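Local coordinates for protein cytosol aminopeptidase (Coxiella burnetii, PDB 3IJ3) that probably acts as a manganese-dependent M17-family metalloaminopeptidase, removing amino acids from the N-terminus of peptides, at residues 27-40 / 151-163. Sequence-based numbering, arbitrary orientation.
Sequences DCYLTEKKKNFIPI and AKLFLPQAHRKRV. With SO4 (sulfate ion), chain H.
Y29 and L155 meet at the tight side of this strand pairing: L155 CD2 lies over one face of the Y29 ring, offset toward the rim and 4.1 Å from the ring centroid, a CH-pi contact, while C28 SG lies over the rim of the opposite face. CG of Y29 lies anti to its carbonyl carbon (chi1 -62°), which carries the ring over L155, with OH 3.4 Å from V163 CG1; the hydroxyl of the buried Y29 is hydrogen-bonded to L130 O in helix 123-135. On the other face of the sheet F154 packs against F37, CE2 of F37 standing 3.6 Å from F154 CG, the planes inclined at 27° and displaced until the rings scarcely overlap. Here an edge strand is added to the mixed sheet of the N-terminal domain: 29-30 runs parallel to 151-154, joined by backbone hydrogen bonds from L153 N to C28 O, L30 N to L153 O, and L155 N to L30 O at 2.9 Å. A tight clamp closes the rim at T31: the R160 guanidinium has T31 CB and Q157 CA on opposite faces, and its NE and NH2 both grip L155 O, NH2 at 2.7 Å. Towards solvent the fit relaxes. K152 stretches its extended chain past L30 and the D27 carbonyl, and K33 lays CB 3.7 Å from F154 CZ before the rest of the chain departs from the contact.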
ATOM      1  N   ASP A  27      -9.216  -9.253  47.064  1.00 32.78           N
ATOM      2  CA  ASP A  27      -8.334 -10.100  47.881  1.00 31.88           C
ATOM      3  C   ASP A  27      -6.857  -9.643  47.886  1.00 29.22           C
ATOM      4  O   ASP A  27      -6.009 -10.328  48.444  1.00 30.66           O
ATOM      5  CB  ASP A  27      -8.467 -11.581  47.546  1.00 33.54           C
ATOM      6  CG  ASP A  27      -7.974 -11.926  46.167  1.00 38.38           C
ATOM      7  OD1 ASP A  27      -7.420 -11.039  45.475  1.00 44.53           O
ATOM      8  OD2 ASP A  27      -8.138 -13.111  45.781  1.00 44.84           O
ATOM      9  N   CYS A  28      -6.553  -8.512  47.251  1.00 24.49           N
ATOM     10  CA  CYS A  28      -5.203  -7.932  47.345  1.00 22.36           C
ATOM     11  C   CYS A  28      -5.094  -7.103  48.644  1.00 19.20           C
ATOM     12  O   CYS A  28      -4.007  -6.622  48.996  1.00 16.98           O
ATOM     13  CB  CYS A  28      -4.894  -7.049  46.143  1.00 21.20           C
ATOM     14  SG  CYS A  28      -6.082  -5.747  45.876  1.00 24.41           S
ATOM     15  N   TYR A  29      -6.221  -6.921  49.340  1.00 17.51           N
ATOM     16  CA  TYR A  29      -6.246  -6.135  50.572  1.00 16.84           C
ATOM     17  C   TYR A  29      -6.565  -6.950  51.801  1.00 17.90           C
ATOM     18  O   TYR A  29      -7.221  -7.988  51.721  1.00 17.45           O
ATOM     19  CB  TYR A  29      -7.290  -5.013  50.494  1.00 16.69           C
ATOM     20  CG  TYR A  29      -7.051  -3.985  49.423  1.00 14.38           C
ATOM     21  CD1 TYR A  29      -5.932  -3.168  49.464  1.00 14.26           C
ATOM     22  CD2 TYR A  29      -7.981  -3.772  48.410  1.00 16.76           C
ATOM     23  CE1 TYR A  29      -5.709  -2.190  48.488  1.00 12.89           C
ATOM     24  CE2 TYR A  29      -7.775  -2.806  47.441  1.00 17.15           C
ATOM     25  CZ  TYR A  29      -6.626  -2.032  47.478  1.00 13.02           C
ATOM     26  OH  TYR A  29      -6.440  -1.078  46.532  1.00 14.01           O
ATOM     27  N   LEU A  30      -6.102  -6.441  52.944  1.00 17.43           N
ATOM     28  CA  LEU A  30      -6.368  -7.023  54.241  1.00 18.14           C
ATOM     29  C   LEU A  30      -7.231  -6.028  54.986  1.00 18.79           C
ATOM     30  O   LEU A  30      -7.007  -4.825  54.894  1.00 16.53           O
ATOM     31  CB  LEU A  30      -5.071  -7.275  55.001  1.00 18.99           C
ATOM     32  CG  LEU A  30      -4.137  -8.275  54.341  1.00 20.94           C
ATOM     33  CD1 LEU A  30      -2.800  -8.290  55.054  1.00 20.28           C
ATOM     34  CD2 LEU A  30      -4.760  -9.651  54.311  1.00 25.64           C
ATOM     35  N   THR A  31      -8.227  -6.506  55.726  1.00 21.12           N
ATOM     36  CA  THR A  31      -9.115  -5.587  56.433  1.00 23.66           C
ATOM     37  C   THR A  31      -9.084  -5.683  57.960  1.00 24.88           C
ATOM     38  O   THR A  31      -9.650  -4.823  58.624  1.00 27.37           O
ATOM     39  CB  THR A  31     -10.554  -5.666  55.873  1.00 24.64           C
ATOM     40  OG1 THR A  31     -10.997  -7.019  55.895  1.00 27.58           O
ATOM     41  CG2 THR A  31     -10.579  -5.153  54.416  1.00 25.28           C
ATOM     42  N   GLU A  32      -8.413  -6.684  58.524  1.00 25.72           N
ATOM     43  CA  GLU A  32      -8.295  -6.769  59.986  1.00 26.74           C
ATOM     44  C   GLU A  32      -6.984  -6.119  60.412  1.00 26.38           C
ATOM     45  O   GLU A  32      -5.907  -6.598  60.059  1.00 26.34           O
ATOM     46  CB  GLU A  32      -8.344  -8.211  60.498  1.00 27.25           C
ATOM     47  CG  GLU A  32      -8.165  -8.289  62.041  1.00 31.38           C
ATOM     48  CD  GLU A  32      -8.278  -9.699  62.609  1.00 35.78           C
ATOM     49  OE1 GLU A  32      -8.684 -10.626  61.868  1.00 41.01           O
ATOM     50  OE2 GLU A  32      -7.969  -9.869  63.810  1.00 38.82           O
ATOM     51  N   LYS A  33      -7.072  -5.041  61.185  1.00 26.32           N
ATOM     52  CA  LYS A  33      -5.873  -4.325  61.616  1.00 27.12           C
ATOM     53  C   LYS A  33      -5.020  -5.148  62.584  1.00 26.58           C
ATOM     54  O   LYS A  33      -5.546  -5.763  63.513  1.00 26.40           O
ATOM     55  CB  LYS A  33      -6.240  -2.974  62.243  1.00 27.63           C
ATOM     56  CG  LYS A  33      -5.034  -2.077  62.470  1.00 31.14           C
ATOM     57  CD  LYS A  33      -5.436  -0.675  62.876  1.00 34.80           C
ATOM     58  CE  LYS A  33      -4.224   0.243  62.936  1.00 35.56           C
ATOM     59  NZ  LYS A  33      -4.625   1.630  63.308  1.00 39.49           N
ATOM     60  N   LYS A  34      -3.707  -5.146  62.352  1.00 26.23           N
ATOM     61  CA  LYS A  34      -2.746  -5.880  63.188  1.00 26.70           C
ATOM     62  C   LYS A  34      -1.466  -5.086  63.402  1.00 26.25           C
ATOM     63  O   LYS A  34      -1.113  -4.224  62.594  1.00 25.63           O
ATOM     64  CB  LYS A  34      -2.396  -7.232  62.569  1.00 27.20           C
ATOM     65  CG  LYS A  34      -3.571  -8.165  62.482  1.00 29.38           C
ATOM     66  CD  LYS A  34      -3.154  -9.523  61.978  1.00 31.18           C
ATOM     67  CE  LYS A  34      -4.344 -10.473  61.956  1.00 32.40           C
ATOM     68  NZ  LYS A  34      -3.934 -11.841  61.565  1.00 33.03           N
ATOM     69  N   LYS A  35      -0.767  -5.395  64.496  1.00 25.45           N
ATOM     70  CA  LYS A  35       0.476  -4.711  64.846  1.00 25.85           C
ATOM     71  C   LYS A  35       1.742  -5.324  64.243  1.00 23.72           C
ATOM     72  O   LYS A  35       2.839  -4.828  64.496  1.00 25.27           O
ATOM     73  CB  LYS A  35       0.620  -4.636  66.384  1.00 26.76           C
ATOM     74  CG  LYS A  35      -0.410  -3.753  67.066  1.00 30.80           C
ATOM     75  CD  LYS A  35      -0.243  -2.286  66.659  1.00 36.15           C
ATOM     76  CE  LYS A  35      -1.156  -1.370  67.464  1.00 40.35           C
ATOM     77  NZ  LYS A  35      -1.031   0.046  67.011  1.00 43.82           N
ATOM     78  N   ASN A  36       1.602  -6.374  63.434  1.00 21.36           N
ATOM     79  CA  ASN A  36       2.760  -7.034  62.824  1.00 18.91           C
ATOM     80  C   ASN A  36       2.863  -6.980  61.283  1.00 18.07           C
ATOM     81  O   ASN A  36       3.518  -7.838  60.672  1.00 18.12           O
ATOM     82  CB  ASN A  36       2.850  -8.486  63.300  1.00 19.79           C
ATOM     83  CG  ASN A  36       1.582  -9.271  63.049  1.00 19.20           C
ATOM     84  OD1 ASN A  36       0.656  -8.785  62.384  1.00 17.48           O
ATOM     85  ND2 ASN A  36       1.522 -10.502  63.591  1.00 13.61           N
ATOM     86  N   PHE A  37       2.221  -6.000  60.650  1.00 15.92           N
ATOM     87  CA  PHE A  37       2.356  -5.884  59.196  1.00 14.41           C
ATOM     88  C   PHE A  37       3.738  -5.320  58.852  1.00 13.53           C
ATOM     89  O   PHE A  37       4.317  -4.604  59.653  1.00 14.49           O
ATOM     90  CB  PHE A  37       1.314  -4.945  58.605  1.00 13.28           C
ATOM     91  CG  PHE A  37      -0.106  -5.399  58.752  1.00 15.52           C
ATOM     92  CD1 PHE A  37      -0.474  -6.695  58.459  1.00 20.02           C
ATOM     93  CD2 PHE A  37      -1.103  -4.477  59.061  1.00 19.00           C
ATOM     94  CE1 PHE A  37      -1.818  -7.095  58.556  1.00 22.32           C
ATOM     95  CE2 PHE A  37      -2.438  -4.870  59.152  1.00 21.24           C
ATOM     96  CZ  PHE A  37      -2.788  -6.175  58.895  1.00 19.49           C
ATOM     97  N   ILE A  38       4.238  -5.612  57.641  1.00 12.42           N
ATOM     98  CA  ILE A  38       5.534  -5.100  57.157  1.00 11.83           C
ATOM     99  C   ILE A  38       5.339  -3.712  56.527  1.00 11.95           C
ATOM    100  O   ILE A  38       4.561  -3.562  55.566  1.00 10.96           O
ATOM    101  CB  ILE A  38       6.131  -6.038  56.092  1.00 11.57           C
ATOM    102  CG1 ILE A  38       6.272  -7.455  56.645  1.00 14.18           C
ATOM    103  CG2 ILE A  38       7.494  -5.500  55.573  1.00 12.97           C
ATOM    104  CD1 ILE A  38       6.506  -8.521  55.575  1.00 15.27           C
ATOM    105  N   PRO A  39       5.996  -2.678  57.078  1.00 12.97           N
ATOM    106  CA  PRO A  39       5.815  -1.359  56.486  1.00 13.28           C
ATOM    107  C   PRO A  39       6.479  -1.177  55.120  1.00 14.16           C
ATOM    108  O   PRO A  39       7.569  -1.702  54.879  1.00 13.16           O
ATOM    109  CB  PRO A  39       6.460  -0.418  57.506  1.00 14.66           C
ATOM    110  CG  PRO A  39       7.510  -1.268  58.195  1.00 16.77           C
ATOM    111  CD  PRO A  39       6.872  -2.645  58.271  1.00 14.54           C
ATOM    112  N   ILE A  40       5.779  -0.459  54.237  1.00 13.53           N
ATOM    113  CA  ILE A  40       6.284  -0.040  52.931  1.00 13.23           C
ATOM    114  C   ILE A  40       6.387   1.474  53.066  1.00 14.60           C
ATOM    115  O   ILE A  40       5.400   2.147  53.385  1.00 15.17           O
ATOM    116  CB  ILE A  40       5.347  -0.400  51.792  1.00 12.75           C
ATOM    117  CG1 ILE A  40       5.213  -1.926  51.680  1.00 13.16           C
ATOM    118  CG2 ILE A  40       5.868   0.174  50.505  1.00 14.14           C
ATOM    119  CD1 ILE A  40       4.162  -2.371  50.628  1.00 14.07           C
ATOM    120  N   ALA A 151       1.743 -10.681  47.803  1.00 17.31           N
ATOM    121  CA  ALA A 151       1.788  -9.537  48.689  1.00 16.58           C
ATOM    122  C   ALA A 151       0.379  -8.955  48.808  1.00 16.91           C
ATOM    123  O   ALA A 151      -0.333  -8.783  47.795  1.00 16.14           O
ATOM    124  CB  ALA A 151       2.759  -8.494  48.174  1.00 16.35           C
ATOM    125  N   LYS A 152      -0.029  -8.670  50.044  1.00 15.84           N
ATOM    126  CA  LYS A 152      -1.331  -8.039  50.318  1.00 15.59           C
ATOM    127  C   LYS A 152      -1.106  -6.801  51.160  1.00 14.29           C
ATOM    128  O   LYS A 152      -0.123  -6.725  51.903  1.00 14.49           O
ATOM    129  CB  LYS A 152      -2.280  -8.994  51.010  1.00 16.74           C
ATOM    130  CG  LYS A 152      -2.609 -10.225  50.169  1.00 20.33           C
ATOM    131  CD  LYS A 152      -3.737 -11.001  50.825  1.00 27.99           C
ATOM    132  CE  LYS A 152      -4.162 -12.226  50.019  1.00 30.23           C
ATOM    133  NZ  LYS A 152      -5.399 -12.796  50.655  1.00 35.41           N
ATOM    134  N   LEU A 153      -2.005  -5.828  51.026  1.00 12.15           N
ATOM    135  CA  LEU A 153      -1.874  -4.550  51.719  1.00 10.78           C
ATOM    136  C   LEU A 153      -3.044  -4.261  52.623  1.00 12.09           C
ATOM    137  O   LEU A 153      -4.214  -4.436  52.237  1.00 11.00           O
ATOM    138  CB  LEU A 153      -1.770  -3.424  50.685  1.00 11.19           C
ATOM    139  CG  LEU A 153      -1.368  -2.016  51.114  1.00 12.60           C
ATOM    140  CD1 LEU A 153       0.090  -2.015  51.660  1.00 11.84           C
ATOM    141  CD2 LEU A 153      -1.473  -1.047  49.903  1.00  9.10           C
ATOM    142  N   PHE A 154      -2.742  -3.773  53.823  1.00 11.01           N
ATOM    143  CA  PHE A 154      -3.773  -3.404  54.733  1.00 12.15           C
ATOM    144  C   PHE A 154      -4.544  -2.188  54.209  1.00 11.96           C
ATOM    145  O   PHE A 154      -3.939  -1.202  53.771  1.00 12.12           O
ATOM    146  CB  PHE A 154      -3.200  -3.091  56.107  1.00 13.13           C
ATOM    147  CG  PHE A 154      -4.229  -2.589  57.068  1.00 14.40           C
ATOM    148  CD1 PHE A 154      -5.288  -3.396  57.431  1.00 15.31           C
ATOM    149  CD2 PHE A 154      -4.152  -1.309  57.595  1.00 14.65           C
ATOM    150  CE1 PHE A 154      -6.264  -2.940  58.316  1.00 16.24           C
ATOM    151  CE2 PHE A 154      -5.119  -0.850  58.474  1.00 17.31           C
ATOM    152  CZ  PHE A 154      -6.181  -1.667  58.822  1.00 17.82           C
ATOM    153  N   LEU A 155      -5.879  -2.268  54.257  1.00 11.62           N
ATOM    154  CA  LEU A 155      -6.741  -1.163  53.843  1.00 11.58           C
ATOM    155  C   LEU A 155      -7.507  -0.634  55.074  1.00 11.99           C
ATOM    156  O   LEU A 155      -8.444  -1.287  55.537  1.00 13.93           O
ATOM    157  CB  LEU A 155      -7.709  -1.620  52.745  1.00 12.35           C
ATOM    158  CG  LEU A 155      -8.717  -0.610  52.200  1.00 11.06           C
ATOM    159  CD1 LEU A 155      -8.056   0.640  51.705  1.00 11.63           C
ATOM    160  CD2 LEU A 155      -9.543  -1.273  51.055  1.00 14.32           C
ATOM    161  N   PRO A 156      -7.123   0.544  55.590  1.00 12.94           N
ATOM    162  CA  PRO A 156      -7.772   1.111  56.788  1.00 15.16           C
ATOM    163  C   PRO A 156      -9.261   1.376  56.575  1.00 15.52           C
ATOM    164  O   PRO A 156      -9.687   1.736  55.472  1.00 14.20           O
ATOM    165  CB  PRO A 156      -7.019   2.425  57.032  1.00 15.84           C
ATOM    166  CG  PRO A 156      -5.815   2.367  56.199  1.00 18.18           C
ATOM    167  CD  PRO A 156      -6.061   1.424  55.072  1.00 13.73           C
ATOM    168  N   GLN A 157     -10.032   1.233  57.639  1.00 15.39           N
ATOM    169  CA  GLN A 157     -11.485   1.364  57.581  1.00 17.58           C
ATOM    170  C   GLN A 157     -11.937   2.721  57.035  1.00 16.70           C
ATOM    171  O   GLN A 157     -12.927   2.802  56.280  1.00 17.83           O
ATOM    172  CB  GLN A 157     -12.080   1.059  58.972  1.00 19.55           C
ATOM    173  CG  GLN A 157     -13.562   0.673  58.952  1.00 24.87           C
ATOM    174  CD  GLN A 157     -14.470   1.845  58.683  1.00 32.50           C
ATOM    175  OE1 GLN A 157     -14.228   2.950  59.177  1.00 38.68           O
ATOM    176  NE2 GLN A 157     -15.541   1.610  57.917  1.00 36.47           N
ATOM    177  N   ALA A 158     -11.188   3.770  57.359  1.00 17.23           N
ATOM    178  CA  ALA A 158     -11.527   5.132  56.913  1.00 17.70           C
ATOM    179  C   ALA A 158     -11.519   5.301  55.392  1.00 17.12           C
ATOM    180  O   ALA A 158     -12.217   6.163  54.848  1.00 17.26           O
ATOM    181  CB  ALA A 158     -10.568   6.144  57.558  1.00 18.24           C
ATOM    182  N   HIS A 159     -10.745   4.469  54.702  1.00 15.33           N
ATOM    183  CA  HIS A 159     -10.617   4.566  53.258  1.00 15.15           C
ATOM    184  C   HIS A 159     -11.136   3.348  52.530  1.00 14.09           C
ATOM    185  O   HIS A 159     -11.113   3.308  51.302  1.00 11.99           O
ATOM    186  CB  HIS A 159      -9.136   4.717  52.901  1.00 16.62           C
ATOM    187  CG  HIS A 159      -8.494   5.892  53.559  1.00 21.19           C
ATOM    188  ND1 HIS A 159      -8.610   7.170  53.057  1.00 25.31           N
ATOM    189  CD2 HIS A 159      -7.763   5.989  54.691  1.00 26.38           C
ATOM    190  CE1 HIS A 159      -7.958   8.004  53.848  1.00 28.03           C
ATOM    191  NE2 HIS A 159      -7.442   7.316  54.850  1.00 26.71           N
ATOM    192  N   ARG A 160     -11.652   2.386  53.277  1.00 12.96           N
ATOM    193  CA  ARG A 160     -12.050   1.099  52.711  1.00 13.82           C
ATOM    194  C   ARG A 160     -13.140   1.161  51.656  1.00 12.63           C
ATOM    195  O   ARG A 160     -12.989   0.560  50.579  1.00 11.08           O
ATOM    196  CB  ARG A 160     -12.441   0.162  53.844  1.00 14.98           C
ATOM    197  CG  ARG A 160     -12.608  -1.306  53.483  1.00 19.04           C
ATOM    198  CD  ARG A 160     -12.675  -2.098  54.806  1.00 23.65           C
ATOM    199  NE  ARG A 160     -11.421  -1.974  55.583  1.00 25.99           N
ATOM    200  CZ  ARG A 160     -11.287  -2.288  56.882  1.00 29.78           C
ATOM    201  NH1 ARG A 160     -12.339  -2.726  57.575  1.00 29.18           N
ATOM    202  NH2 ARG A 160     -10.107  -2.137  57.508  1.00 24.59           N
ATOM    203  N   LYS A 161     -14.229   1.877  51.948  1.00 11.02           N
ATOM    204  CA  LYS A 161     -15.336   1.972  51.001  1.00 12.28           C
ATOM    205  C   LYS A 161     -14.912   2.674  49.698  1.00 10.99           C
ATOM    206  O   LYS A 161     -15.183   2.190  48.592  1.00  8.98           O
ATOM    207  CB  LYS A 161     -16.535   2.714  51.602  1.00 12.77           C
ATOM    208  CG  LYS A 161     -17.800   2.665  50.693  1.00 16.27           C
ATOM    209  CD  LYS A 161     -18.893   3.611  51.129  1.00 21.23           C
ATOM    210  CE  LYS A 161     -20.196   3.338  50.399  1.00 24.30           C
ATOM    211  NZ  LYS A 161     -20.063   3.151  48.940  1.00 19.69           N
ATOM    212  N   ARG A 162     -14.270   3.827  49.821  1.00 12.11           N
ATOM    213  CA  ARG A 162     -13.883   4.575  48.623  1.00 12.38           C
ATOM    214  C   ARG A 162     -12.890   3.795  47.768  1.00 10.62           C
ATOM    215  O   ARG A 162     -13.022   3.752  46.538  1.00  9.54           O
ATOM    216  CB  ARG A 162     -13.268   5.897  49.016  1.00 15.14           C
ATOM    217  CG  ARG A 162     -12.999   6.821  47.858  1.00 22.24           C
ATOM    218  CD  ARG A 162     -14.234   7.445  47.310  1.00 29.69           C
ATOM    219  NE  ARG A 162     -14.917   8.266  48.317  1.00 36.22           N
ATOM    220  CZ  ARG A 162     -15.844   9.178  48.036  1.00 39.47           C
ATOM    221  NH1 ARG A 162     -16.410   9.868  49.022  1.00 42.05           N
ATOM    222  NH2 ARG A 162     -16.191   9.426  46.777  1.00 38.36           N
ATOM    223  N   VAL A 163     -11.877   3.207  48.390  1.00  8.83           N
ATOM    224  CA  VAL A 163     -10.896   2.438  47.631  1.00 10.14           C
ATOM    225  C   VAL A 163     -11.532   1.181  46.988  1.00 10.11           C
ATOM    226  O   VAL A 163     -11.267   0.874  45.822  1.00 10.10           O
ATOM    227  CB  VAL A 163      -9.657   2.079  48.497  1.00 11.26           C
ATOM    228  CG1 VAL A 163      -8.793   1.050  47.776  1.00  8.75           C
ATOM    229  CG2 VAL A 163      -8.873   3.349  48.844  1.00 11.13           C
TER
HETATM  230  S   SO4 H 465     -17.138   7.099  51.254  0.50 41.14           S
HETATM  231  O1  SO4 H 465     -16.379   6.584  52.397  0.50 35.78           O
HETATM  232  O2  SO4 H 465     -18.571   6.987  51.528  0.50 39.74           O
HETATM  233  O3  SO4 H 465     -16.820   8.506  51.052  0.50 38.06           O
HETATM  234  O4  SO4 H 465     -16.807   6.336  50.060  0.50 38.71           O